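Local coordinates for xylose isomerase domain protein (Alicyclobacillus acidocaldarius subsp. acidocaldarius, PDB 3U0H), which is probably an isomerase built on a xylose isomerase-like TIM barrel, although its particular substrate and reaction remain unassigned, at residues P10-E15 against T255-T260; T16-Y21 against E53-R58; D88-C93 against L132-R137; L140-P145 against A160-F165. All blocks are in the same frame, centred on the assembly; numbering follows the deposited sequence.

Contact 1. Residues P10-E15 against T255-T260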
loop_
_atom_site.group_PDB
_atom_site.type_symbol
_atom_site.label_atom_id
_atom_site.label_comp_id
_atom_site.label_asym_id
_atom_site.label_seq_id
_atom_site.Cartn_x
_atom_site.Cartn_y
_atom_site.Cartn_z
ATOM N N PRO A 10 -22.479 11.135 27.651
ATOM C CA PRO A 10 -22.870 12.490 28.079
ATOM C C PRO A 10 -24.374 12.834 28.029
ATOM O O PRO A 10 -24.893 13.541 28.930
ATOM C CB PRO A 10 -22.143 13.378 27.075
ATOM C CG PRO A 10 -20.961 12.580 26.654
ATOM C CD PRO A 10 -21.461 11.179 26.575
ATOM N N THR A 11 -25.063 12.323 27.002
ATOM C CA THR A 11 -26.515 12.505 26.867
ATOM C C THR A 11 -27.313 11.884 27.973
ATOM O O THR A 11 -28.450 12.230 28.147
ATOM C CB THR A 11 -27.061 11.855 25.601
ATOM O OG1 THR A 11 -26.823 10.440 25.671
ATOM C CG2 THR A 11 -26.397 12.451 24.343
ATOM N N LEU A 12 -26.773 10.925 28.689
ATOM C CA LEU A 12 -27.553 10.334 29.765
ATOM C C LEU A 12 -27.724 11.239 30.950
ATOM O O LEU A 12 -28.683 11.092 31.671
ATOM C CB LEU A 12 -26.903 9.034 30.261
ATOM C CG LEU A 12 -27.585 7.770 29.838
ATOM C CD1 LEU A 12 -27.094 6.633 30.722
ATOM C CD2 LEU A 12 -29.073 7.997 29.971
ATOM N N VAL A 13 -26.766 12.140 31.171
ATOM C CA VAL A 13 -26.689 12.934 32.385
ATOM C C VAL A 13 -26.716 14.426 32.077
ATOM O O VAL A 13 -26.350 14.883 30.992
ATOM C CB VAL A 13 -25.407 12.612 33.173
ATOM C CG1 VAL A 13 -25.312 11.122 33.432
ATOM C CG2 VAL A 13 -24.170 13.106 32.438
ATOM N N ASP A 14 -27.142 15.224 33.024
ATOM C CA ASP A 14 -27.456 16.610 32.622
ATOM C C ASP A 14 -26.241 17.443 32.939
ATOM O O ASP A 14 -26.313 18.303 33.761
ATOM C CB ASP A 14 -28.795 17.164 33.239
ATOM C CG ASP A 14 -29.270 16.397 34.503
ATOM O OD1 ASP A 14 -28.420 15.886 35.280
ATOM O OD2 ASP A 14 -30.506 16.323 34.725
ATOM N N GLU A 15 -25.097 17.114 32.346
ATOM C CA GLU A 15 -23.851 17.545 32.955
ATOM C C GLU A 15 -22.845 17.943 31.920
ATOM O O GLU A 15 -22.555 17.210 30.989
ATOM C CB GLU A 15 -23.274 16.500 33.936
ATOM C CG GLU A 15 -22.266 17.046 34.973
ATOM C CD GLU A 15 -22.576 18.483 35.453
ATOM O OE1 GLU A 15 -23.259 18.609 36.497
ATOM O OE2 GLU A 15 -22.171 19.494 34.794
ATOM N N THR A 255 -35.556 17.225 24.549
ATOM C CA THR A 255 -36.151 17.720 25.760
ATOM C C THR A 255 -35.622 16.949 26.978
ATOM O O THR A 255 -35.248 15.826 26.860
ATOM C CB THR A 255 -37.680 17.534 25.663
ATOM O OG1 THR A 255 -37.970 16.203 25.215
ATOM C CG2 THR A 255 -38.286 18.557 24.665
ATOM N N PRO A 256 -35.615 17.572 28.163
ATOM C CA PRO A 256 -35.210 16.853 29.339
ATOM C C PRO A 256 -35.732 15.420 29.391
ATOM O O PRO A 256 -36.954 15.190 29.297
ATOM C CB PRO A 256 -35.847 17.657 30.461
ATOM C CG PRO A 256 -35.825 19.043 29.962
ATOM C CD PRO A 256 -35.876 18.986 28.465
ATOM N N LEU A 257 -34.793 14.480 29.517
ATOM C CA LEU A 257 -35.100 13.068 29.840
ATOM C C LEU A 257 -35.651 12.969 31.298
ATOM O O LEU A 257 -35.428 13.878 32.103
ATOM C CB LEU A 257 -33.845 12.186 29.693
ATOM C CG LEU A 257 -33.175 11.810 28.339
ATOM C CD1 LEU A 257 -31.760 11.297 28.538
ATOM C CD2 LEU A 257 -33.976 10.755 27.599
ATOM N N ASP A 258 -36.324 11.866 31.630
ATOM C CA ASP A 258 -36.988 11.705 32.937
ATOM C C ASP A 258 -35.974 11.469 34.081
ATOM O O ASP A 258 -35.034 10.687 33.888
ATOM C CB ASP A 258 -37.978 10.522 32.849
ATOM C CG ASP A 258 -39.284 10.770 33.598
ATOM O OD1 ASP A 258 -39.238 11.306 34.735
ATOM O OD2 ASP A 258 -40.364 10.407 33.054
ATOM N N GLY A 259 -36.159 12.114 35.250
ATOM C CA GLY A 259 -35.336 11.851 36.473
ATOM C C GLY A 259 -34.204 12.861 36.758
ATOM O O GLY A 259 -34.303 14.022 36.371
ATOM N N THR A 260 -33.131 12.399 37.435
ATOM C CA THR A 260 -31.846 13.138 37.619
ATOM C C THR A 260 -30.686 12.495 36.810
ATOM O O THR A 260 -30.787 11.342 36.394
ATOM C CB THR A 260 -31.436 13.152 39.109
ATOM O OG1 THR A 260 -30.816 11.900 39.466
ATOM C CG2 THR A 260 -32.661 13.441 40.032
#

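Contact 2. Residues T16-Y21 against E53-R58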
loop_
_atom_site.group_PDB
_atom_site.type_symbol
_atom_site.label_atom_id
_atom_site.label_comp_id
_atom_site.label_asym_id
_atom_site.label_seq_id
_atom_site.Cartn_x
_atom_site.Cartn_y
_atom_site.Cartn_z
ATOM N N THR A 16 -22.313 19.141 32.118
ATOM C CA THR A 16 -21.446 19.778 31.150
ATOM C C THR A 16 -20.011 19.922 31.704
ATOM O O THR A 16 -19.072 19.939 30.910
ATOM C CB THR A 16 -22.104 21.135 30.746
ATOM O OG1 THR A 16 -21.560 21.624 29.520
ATOM C CG2 THR A 16 -21.991 22.162 31.890
ATOM N N SER A 17 -19.837 19.984 33.043
ATOM C CA SER A 17 -18.467 20.011 33.660
ATOM C C SER A 17 -17.729 18.721 33.486
ATOM O O SER A 17 -18.206 17.653 33.867
ATOM C CB SER A 17 -18.499 20.306 35.180
ATOM O OG SER A 17 -17.209 20.113 35.782
ATOM N N LEU A 18 -16.524 18.799 32.969
ATOM C CA LEU A 18 -15.727 17.598 32.832
ATOM C C LEU A 18 -15.491 16.942 34.176
ATOM O O LEU A 18 -15.679 15.750 34.334
ATOM C CB LEU A 18 -14.399 17.936 32.197
ATOM C CG LEU A 18 -13.523 16.714 31.952
ATOM C CD1 LEU A 18 -14.195 15.637 31.092
ATOM C CD2 LEU A 18 -12.236 17.199 31.308
ATOM N N VAL A 19 -15.029 17.712 35.144
ATOM C CA VAL A 19 -14.722 17.156 36.469
ATOM C C VAL A 19 -15.916 16.407 37.060
ATOM O O VAL A 19 -15.816 15.290 37.548
ATOM C CB VAL A 19 -14.320 18.300 37.407
ATOM C CG1 VAL A 19 -14.284 17.869 38.883
ATOM C CG2 VAL A 19 -12.984 18.889 36.926
ATOM N N LEU A 20 -17.077 17.035 36.976
ATOM C CA LEU A 20 -18.252 16.484 37.634
ATOM C C LEU A 20 -18.792 15.296 36.835
ATOM O O LEU A 20 -19.399 14.394 37.409
ATOM C CB LEU A 20 -19.336 17.562 37.817
ATOM C CG LEU A 20 -19.106 18.706 38.852
ATOM C CD1 LEU A 20 -20.296 19.735 38.884
ATOM C CD2 LEU A 20 -18.810 18.131 40.244
ATOM N N TYR A 21 -18.577 15.308 35.513
ATOM C CA TYR A 21 -19.088 14.236 34.679
ATOM C C TYR A 21 -18.271 13.018 35.082
ATOM O O TYR A 21 -18.825 11.956 35.388
ATOM C CB TYR A 21 -19.023 14.582 33.181
ATOM C CG TYR A 21 -19.346 13.432 32.215
ATOM C CD1 TYR A 21 -20.572 12.787 32.243
ATOM C CD2 TYR A 21 -18.402 12.978 31.290
ATOM C CE1 TYR A 21 -20.860 11.733 31.381
ATOM C CE2 TYR A 21 -18.670 11.945 30.422
ATOM C CZ TYR A 21 -19.894 11.320 30.477
ATOM O OH TYR A 21 -20.160 10.287 29.626
ATOM N N GLU A 53 -4.807 12.797 32.326
ATOM C CA GLU A 53 -4.674 11.378 32.553
ATOM C C GLU A 53 -4.896 11.067 34.011
ATOM O O GLU A 53 -5.538 10.097 34.352
ATOM C CB GLU A 53 -3.321 10.911 32.062
ATOM C CG GLU A 53 -2.736 9.737 32.801
ATOM C CD GLU A 53 -1.688 9.043 31.952
ATOM O OE1 GLU A 53 -1.125 9.677 31.015
ATOM O OE2 GLU A 53 -1.489 7.850 32.188
ATOM N N ALA A 54 -4.368 11.914 34.863
ATOM C CA ALA A 54 -4.599 11.828 36.305
ATOM C C ALA A 54 -6.094 11.831 36.706
ATOM O O ALA A 54 -6.469 11.098 37.614
ATOM C CB ALA A 54 -3.837 12.950 37.033
HETATM N N MSE A 55 -6.945 12.603 36.021
HETATM C CA MSE A 55 -8.405 12.607 36.323
HETATM C C MSE A 55 -9.055 11.231 36.113
HETATM O O MSE A 55 -9.908 10.802 36.903
HETATM C CB MSE A 55 -9.171 13.577 35.423
HETATM C CG MSE A 55 -8.725 15.014 35.462
HETATM SE SE MSE A 55 -9.894 16.012 34.309
HETATM C CE MSE A 55 -10.974 16.660 35.747
ATOM N N PHE A 56 -8.692 10.592 35.010
ATOM C CA PHE A 56 -9.146 9.218 34.720
ATOM C C PHE A 56 -8.555 8.199 35.703
ATOM O O PHE A 56 -9.308 7.430 36.304
ATOM C CB PHE A 56 -8.823 8.805 33.275
ATOM C CG PHE A 56 -9.744 9.424 32.247
ATOM C CD1 PHE A 56 -9.673 10.791 31.939
ATOM C CD2 PHE A 56 -10.698 8.657 31.608
ATOM C CE1 PHE A 56 -10.535 11.342 31.000
ATOM C CE2 PHE A 56 -11.541 9.204 30.659
ATOM C CZ PHE A 56 -11.462 10.542 30.353
ATOM N N GLN A 57 -7.231 8.216 35.881
ATOM C CA GLN A 57 -6.548 7.226 36.742
ATOM C C GLN A 57 -6.889 7.401 38.234
ATOM O O GLN A 57 -7.028 6.427 38.929
ATOM C CB GLN A 57 -5.024 7.186 36.495
ATOM C CG GLN A 57 -4.293 5.914 37.007
ATOM C CD GLN A 57 -4.691 4.567 36.336
ATOM O OE1 GLN A 57 -4.711 3.510 37.000
ATOM N NE2 GLN A 57 -4.985 4.593 35.030
ATOM N N ARG A 58 -7.078 8.622 38.719
ATOM C CA ARG A 58 -7.564 8.821 40.110
ATOM C C ARG A 58 -8.980 8.287 40.352
ATOM O O ARG A 58 -9.354 8.074 41.499
ATOM C CB ARG A 58 -7.537 10.302 40.518
ATOM C CG ARG A 58 -6.145 10.789 40.913
ATOM C CD ARG A 58 -6.110 12.222 41.470
ATOM N NE ARG A 58 -7.016 12.467 42.611
ATOM C CZ ARG A 58 -6.871 11.990 43.859
ATOM N NH1 ARG A 58 -5.868 11.177 44.200
ATOM N NH2 ARG A 58 -7.763 12.316 44.791
#

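Contact 3. Residues D88-C93 against L132-R137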
loop_
_atom_site.group_PDB
_atom_site.type_symbol
_atom_site.label_atom_id
_atom_site.label_comp_id
_atom_site.label_asym_id
_atom_site.label_seq_id
_atom_site.Cartn_x
_atom_site.Cartn_y
_atom_site.Cartn_z
ATOM N N ASP A 88 -1.357 12.942 17.258
ATOM C CA ASP A 88 -1.162 13.345 18.667
ATOM C C ASP A 88 -2.450 13.348 19.475
ATOM O O ASP A 88 -2.452 12.922 20.621
ATOM C CB ASP A 88 -0.421 14.689 18.786
ATOM C CG ASP A 88 1.091 14.586 18.369
ATOM O OD1 ASP A 88 1.636 13.438 18.273
ATOM O OD2 ASP A 88 1.739 15.651 18.147
ATOM N N ARG A 89 -3.548 13.782 18.877
ATOM C CA ARG A 89 -4.865 13.678 19.525
ATOM C C ARG A 89 -5.239 12.205 19.707
ATOM O O ARG A 89 -5.705 11.803 20.786
ATOM C CB ARG A 89 -5.969 14.404 18.744
ATOM C CG ARG A 89 -5.710 15.879 18.605
ATOM C CD ARG A 89 -6.743 16.605 17.727
ATOM N NE ARG A 89 -6.406 18.007 17.689
ATOM C CZ ARG A 89 -6.744 18.881 16.746
ATOM N NH1 ARG A 89 -6.359 20.130 16.890
ATOM N NH2 ARG A 89 -7.453 18.539 15.678
ATOM N N ALA A 90 -5.001 11.388 18.698
ATOM C CA ALA A 90 -5.255 9.962 18.925
ATOM C C ALA A 90 -4.326 9.345 19.992
ATOM O O ALA A 90 -4.772 8.464 20.741
ATOM C CB ALA A 90 -5.226 9.168 17.653
ATOM N N ARG A 91 -3.054 9.765 20.084
ATOM C CA ARG A 91 -2.167 9.123 21.057
ATOM C C ARG A 91 -2.619 9.493 22.486
ATOM O O ARG A 91 -2.579 8.675 23.379
ATOM C CB ARG A 91 -0.728 9.564 20.886
ATOM C CG ARG A 91 0.015 9.134 19.625
ATOM C CD ARG A 91 1.398 9.805 19.494
ATOM N NE ARG A 91 2.065 9.296 18.309
ATOM C CZ ARG A 91 2.195 9.928 17.149
ATOM N NH1 ARG A 91 1.807 11.188 16.971
ATOM N NH2 ARG A 91 2.771 9.316 16.145
ATOM N N LEU A 92 -3.046 10.731 22.696
ATOM C CA LEU A 92 -3.488 11.176 23.997
ATOM C C LEU A 92 -4.686 10.280 24.348
ATOM O O LEU A 92 -4.748 9.738 25.415
ATOM C CB LEU A 92 -3.832 12.659 24.002
ATOM C CG LEU A 92 -4.614 13.130 25.263
ATOM C CD1 LEU A 92 -3.819 12.897 26.576
ATOM C CD2 LEU A 92 -5.082 14.597 25.157
ATOM N N CYS A 93 -5.587 10.037 23.412
ATOM C CA CYS A 93 -6.758 9.253 23.778
ATOM C C CYS A 93 -6.407 7.807 24.007
ATOM O O CYS A 93 -7.005 7.174 24.895
ATOM C CB CYS A 93 -7.880 9.381 22.743
ATOM S SG CYS A 93 -8.612 11.039 22.718
ATOM N N LEU A 132 -3.041 3.524 11.582
ATOM C CA LEU A 132 -2.460 2.183 11.544
ATOM C C LEU A 132 -1.284 2.034 12.514
ATOM O O LEU A 132 -1.223 1.020 13.133
ATOM C CB LEU A 132 -2.043 1.771 10.115
ATOM C CG LEU A 132 -3.209 1.589 9.116
ATOM C CD1 LEU A 132 -2.765 1.449 7.632
ATOM C CD2 LEU A 132 -4.045 0.378 9.562
ATOM N N PRO A 133 -0.389 3.072 12.690
ATOM C CA PRO A 133 0.731 2.882 13.587
ATOM C C PRO A 133 0.348 2.749 15.042
ATOM O O PRO A 133 1.168 2.235 15.841
ATOM C CB PRO A 133 1.574 4.132 13.406
ATOM C CG PRO A 133 1.139 4.757 12.107
ATOM C CD PRO A 133 -0.280 4.341 11.925
ATOM N N LEU A 134 -0.876 3.166 15.371
ATOM C CA LEU A 134 -1.308 3.269 16.748
ATOM C C LEU A 134 -2.117 2.056 17.100
ATOM O O LEU A 134 -2.500 1.873 18.236
ATOM C CB LEU A 134 -2.162 4.541 16.938
ATOM C CG LEU A 134 -1.595 5.833 16.310
ATOM C CD1 LEU A 134 -2.544 7.029 16.501
ATOM C CD2 LEU A 134 -0.178 6.116 16.847
ATOM N N GLY A 135 -2.378 1.205 16.126
ATOM C CA GLY A 135 -3.215 0.042 16.397
ATOM C C GLY A 135 -4.641 0.455 16.712
ATOM O O GLY A 135 -5.256 -0.011 17.668
HETATM N N MSE A 136 -5.172 1.379 15.947
HETATM C CA MSE A 136 -6.527 1.839 16.227
HETATM C C MSE A 136 -7.397 1.627 14.996
HETATM O O MSE A 136 -6.938 1.633 13.822
HETATM C CB MSE A 136 -6.494 3.276 16.711
HETATM C CG MSE A 136 -5.981 3.477 18.154
HETATM SE SE MSE A 136 -5.736 5.383 18.609
HETATM C CE MSE A 136 -7.359 5.780 19.629
ATOM N N ARG A 137 -8.654 1.364 15.256
ATOM C CA ARG A 137 -9.586 1.181 14.156
ATOM C C ARG A 137 -10.574 2.330 14.081
ATOM O O ARG A 137 -10.880 2.986 15.097
ATOM C CB ARG A 137 -10.342 -0.147 14.302
ATOM C CG ARG A 137 -9.532 -1.435 14.092
ATOM C CD ARG A 137 -10.233 -2.657 14.724
ATOM N NE ARG A 137 -10.332 -2.497 16.185
ATOM C CZ ARG A 137 -11.339 -2.886 16.945
ATOM N NH1 ARG A 137 -12.392 -3.484 16.464
ATOM N NH2 ARG A 137 -11.277 -2.664 18.218
#

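Contact 4. Residues L140-P145 against A160-F165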
loop_
_atom_site.group_PDB
_atom_site.type_symbol
_atom_site.label_atom_id
_atom_site.label_comp_id
_atom_site.label_asym_id
_atom_site.label_seq_id
_atom_site.Cartn_x
_atom_site.Cartn_y
_atom_site.Cartn_z
ATOM N N LEU A 140 -17.374 3.389 11.560
ATOM C CA LEU A 140 -18.222 4.321 10.853
ATOM C C LEU A 140 -19.625 3.953 11.276
ATOM O O LEU A 140 -20.041 2.811 11.134
ATOM C CB LEU A 140 -18.039 4.135 9.335
ATOM C CG LEU A 140 -16.691 4.503 8.805
ATOM C CD1 LEU A 140 -16.525 4.346 7.290
ATOM C CD2 LEU A 140 -16.303 5.931 9.205
ATOM N N GLU A 141 -20.332 4.909 11.832
ATOM C CA GLU A 141 -21.719 4.730 12.166
ATOM C C GLU A 141 -22.697 4.880 10.996
ATOM O O GLU A 141 -22.937 5.991 10.540
ATOM C CB GLU A 141 -22.090 5.706 13.285
ATOM C CG GLU A 141 -23.503 5.499 13.815
ATOM C CD GLU A 141 -23.833 6.455 14.967
ATOM O OE1 GLU A 141 -23.010 7.320 15.347
ATOM O OE2 GLU A 141 -24.933 6.315 15.517
ATOM N N TYR A 142 -23.291 3.773 10.524
ATOM C CA TYR A 142 -24.422 3.855 9.563
ATOM C C TYR A 142 -25.659 4.345 10.315
ATOM O O TYR A 142 -25.913 3.915 11.421
ATOM C CB TYR A 142 -24.701 2.530 8.847
ATOM C CG TYR A 142 -25.076 1.335 9.721
ATOM C CD1 TYR A 142 -24.107 0.569 10.388
ATOM C CD2 TYR A 142 -26.392 0.921 9.817
ATOM C CE1 TYR A 142 -24.481 -0.524 11.176
ATOM C CE2 TYR A 142 -26.757 -0.147 10.584
ATOM C CZ TYR A 142 -25.820 -0.886 11.243
ATOM O OH TYR A 142 -26.275 -1.936 12.004
ATOM N N VAL A 143 -26.403 5.249 9.702
ATOM C CA VAL A 143 -27.526 5.921 10.338
ATOM C C VAL A 143 -28.823 5.463 9.645
ATOM O O VAL A 143 -28.982 5.585 8.419
ATOM C CB VAL A 143 -27.273 7.431 10.250
ATOM C CG1 VAL A 143 -28.497 8.299 10.604
ATOM C CG2 VAL A 143 -26.011 7.753 11.071
ATOM N N GLY A 144 -29.729 4.888 10.436
ATOM C CA GLY A 144 -30.939 4.219 9.918
ATOM C C GLY A 144 -32.269 4.991 9.829
ATOM O O GLY A 144 -33.102 4.625 9.030
ATOM N N PRO A 145 -32.491 6.039 10.648
ATOM C CA PRO A 145 -33.819 6.632 10.603
ATOM C C PRO A 145 -34.215 7.372 9.304
ATOM O O PRO A 145 -33.392 8.018 8.662
ATOM C CB PRO A 145 -33.815 7.606 11.768
ATOM C CG PRO A 145 -32.861 7.028 12.711
ATOM C CD PRO A 145 -31.776 6.467 11.851
ATOM N N ALA A 160 -25.379 -3.239 5.405
ATOM C CA ALA A 160 -25.095 -3.775 4.024
ATOM C C ALA A 160 -24.509 -2.671 3.140
ATOM O O ALA A 160 -23.528 -2.863 2.445
ATOM C CB ALA A 160 -26.359 -4.410 3.346
ATOM N N ASP A 161 -25.103 -1.493 3.198
ATOM C CA ASP A 161 -24.554 -0.333 2.480
ATOM C C ASP A 161 -23.125 -0.012 2.950
ATOM O O ASP A 161 -22.216 0.191 2.131
ATOM C CB ASP A 161 -25.396 0.926 2.705
ATOM C CG ASP A 161 -26.756 0.891 2.024
ATOM O OD1 ASP A 161 -27.069 -0.078 1.319
ATOM O OD2 ASP A 161 -27.524 1.855 2.271
ATOM N N LEU A 162 -22.964 0.088 4.269
ATOM C CA LEU A 162 -21.664 0.384 4.839
ATOM C C LEU A 162 -20.594 -0.607 4.377
ATOM O O LEU A 162 -19.454 -0.194 4.119
ATOM C CB LEU A 162 -21.703 0.401 6.364
ATOM C CG LEU A 162 -20.355 0.711 7.074
ATOM C CD1 LEU A 162 -19.761 2.030 6.624
ATOM C CD2 LEU A 162 -20.519 0.703 8.619
ATOM N N LYS A 163 -20.941 -1.899 4.302
ATOM C CA LYS A 163 -19.968 -2.882 3.859
ATOM C C LYS A 163 -19.518 -2.663 2.421
ATOM O O LYS A 163 -18.351 -2.926 2.116
ATOM C CB LYS A 163 -20.524 -4.267 3.921
ATOM C CG LYS A 163 -20.583 -4.901 5.280
ATOM C CD LYS A 163 -21.349 -6.222 5.094
ATOM C CE LYS A 163 -20.987 -7.282 6.110
ATOM N NZ LYS A 163 -21.939 -8.443 6.069
ATOM N N THR A 164 -20.397 -2.209 1.528
ATOM C CA THR A 164 -19.918 -1.889 0.171
ATOM C C THR A 164 -19.013 -0.652 0.256
ATOM O O THR A 164 -18.019 -0.551 -0.452
ATOM C CB THR A 164 -21.040 -1.660 -0.829
ATOM O OG1 THR A 164 -21.749 -0.454 -0.447
ATOM C CG2 THR A 164 -22.023 -2.885 -0.826
ATOM N N PHE A 165 -19.274 0.244 1.188
ATOM C CA PHE A 165 -18.501 1.512 1.253
ATOM C C PHE A 165 -17.082 1.250 1.743
ATOM O O PHE A 165 -16.154 1.877 1.237
ATOM C CB PHE A 165 -19.243 2.551 2.074
ATOM C CG PHE A 165 -18.586 3.915 2.123
ATOM C CD1 PHE A 165 -18.216 4.579 0.964
ATOM C CD2 PHE A 165 -18.400 4.551 3.331
ATOM C CE1 PHE A 165 -17.642 5.820 1.014
ATOM C CE2 PHE A 165 -17.792 5.798 3.374
ATOM C CZ PHE A 165 -17.423 6.434 2.213
#

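Contact 1. Residues P10-E15 against T255-T260
Leu257 reaches across to Thr11 and Leu12 with a single methyl group, CD1. Its CG stands anti to its own carbonyl carbon (chi1 -71°), which carries the branched end over to the 3-10 turn of residues 10-12. There CD1 comes 3.5 Å from Thr11 O, a carbon beside a carbonyl oxygen. The hydrophobic counterpart is slighter: CD1 of Leu257 and CD2 of Leu12 are 4.5 Å apart. Leu12 leaves its backbone pointing away from the other loop, and only the end of its side chain swings back, with chi1 at an unusual -105°. Leucine suits position 12 because its buried side chain also packs on Leu223 and on Val268 of helix 261-280.

The two loops follow strands 5-8 and 246-249, neighbours that close the TIM barrel, so the contact lies at the seam between the first and last strands. Thr11 ties the loops further: its OG1 is hydrogen-bonded to Val251 N in the other loop, and also to His9 ND1 close by in its own. Arg264 NE is bonded to Leu12 O, binding the first loop to the last helix.

Asp14, the centre of an inverse gamma turn, points toward 255-260 at the exposed margin. Its OD1 stays 4.4 Å from Thr260 C, a touch too loose to bind. Thr260 is occupied as the N-cap of helix 261-280, where its OG1 meets Ser263 N. Leu257 therefore contributes only weak van der Waals touches, while the firmer polar ties between these regions run through the neighbouring Val251 and Arg264.

Contact 2. Residues T16-Y21 against E53-R58
Arg58 N gives its hydrogen to Ala54 O over 2.8 Å, one of the backbone bonds of the turn from which Met55 reaches toward Leu18 and Val19. This is helix-to-helix packing on the outer layer of the TIM barrel, between the start of helix 18-27 and the end of helix 49-57.

Met55, present as selenomethionine, carries nearly all of its helix's share. Its CG is anti to the carbonyl carbon (chi1 -57°), the chain runs straight on through chi2, and it bends at chi3 (99°). The Met55 and Val19 side chains cross at about a right angle, and the bend turns CE toward Val19, while the selenium faces Leu18. The approach of CE to Val19 CG2, 3.2 Å, is tighter than ordinary van der Waals contact, and the exact place of this methyl is best treated as doubtful. A long, flexible, unbranched side chain suits a position where the gap between helices must be bridged from one side; Leu22 and Glu43 also touch it.

Leu18 projects toward the other helix and is buried, with Trp39 and Glu43 of helix 37-47 beside it. Val19 offers the contact its CG2 branch, set anti to its own carbonyl carbon.

Each helix has a polar anchor of its own. Glu53 forms salt bridges with Arg95 and with Arg244 of the second subunit, fixing helix 49-57 at the subunit boundary. Ser17, the N-cap of helix 18-27, accepts a weak bond from Leu20 N at its OG, 3.3 Å away. In the apolar layer, Leu18 CD2 rests 4.0 Å from Met55 SE.

Contact 3. Residues D88-C93 against L132-R137
The guanidinium of Arg91 has Leu134 CD2 lying obliquely to it, neither squarely over the plane nor at its rim. Its NH1 is held by Asp88 OD1 at 2.6 Å, a salt bridge between residues three apart, about one turn of the helix. The bond is far from straight (131°), and the carboxylate is approached on its anti side from outside its plane. An extended chain from CG to NE carries the charge along the helix surface, so that its methylenes cross Leu134 at about a right angle.

Next to this pair, Ala90 is small enough to let the loop come close: its CB meets Leu134 CD1 at 3.6 Å. Met136, a selenomethionine bent at chi3, brings its selenium 3.9 Å from the same CB. The loop joins helix 113-131 to strand 137-141 of the barrel, and Gly135 makes the turn with positive phi.

NH2 of Arg91 forms a salt bridge with Glu199 of the second subunit. Replacing Arg91 by an alanine would probably leave Asp88 and that glutamate without their shared countercharge and uncover Leu134 CD2. Ala90 also packs on Leu66 of strand 62-67, so the contact sets an apolar layer against the barrel beside charges that also serve the subunit interface.

Contact 4. Residues L140-P145 against A160-F165
Leu162 has CG anti to its backbone N (chi1 -180°), which sends its two methyls toward Leu140 and Tyr142, while Tyr142 holds CG between its backbone N and carbonyl carbon (chi1 60°), setting its ring across the leucine at about a right angle. This is the strand-to-helix packing of a beta-alpha-beta crossover in the TIM barrel: helix 159-169 links strand 137-141 to its parallel neighbour 174-179.

The methyls of Leu162 divide the work. CD1 lies against Leu140 CB at 3.8 Å, the two side chains crossing obliquely. CD2 touches both the backbone and the ring, 3.3 Å from Leu140 O and 4.0 Å from Tyr142 CD1. A branched leucine suits this place because one methyl fills the side of Leu140 while the other reaches its carbonyl oxygen and the Tyr142 ring. Cutting Leu162 back to an alanine is likely to open a gap beside Leu140 and take away the methyl that touches the Tyr142 ring. Phe165, one turn further on, adds a looser touch, its CE2 4.4 Å from Leu140 CD1, and its ring meets Phe155 edge-to-face.

Neighbouring residues at the end of the strand face opposite ways. Leu140 points out to the helix, whereas Glu141 points away from it, its carboxylate close to that of Asp179. Tyr142 buries its ring yet satisfies its hydroxyl with Glu188.

The outer side of the helix meets the third subunit, where Asp161 forms a salt bridge with Arg115 of that chain. Inside the helix, Asp161 O accepts two hydrogens: one from Phe165 N, the other from Thr164 OG1 at 2.7 Å, tilted 16° from the carbonyl plane.

In the fold
All four contacts belong to one eight-stranded TIM barrel. Contact 1 joins loops from the first and last strands and so encloses the other three, which follow in series along the chain. Contacts 1 and 2 touch, centres about 19 Å apart, Tyr21 packing on Pro10 and Val13. Contacts 3 and 4, centres about 23 Å apart, share strand 137-141: one lies where the chain enters it, the other where it leaves. Contact 1 lies across the chain's centre from both, their centres about 31 Å and 28 Å away. Contacts 2 and 3 adjoin the second subunit and contact 4 the third, so the barrel's outer faces serve assembly, while its closing seam at contact 1 meets no other subunit.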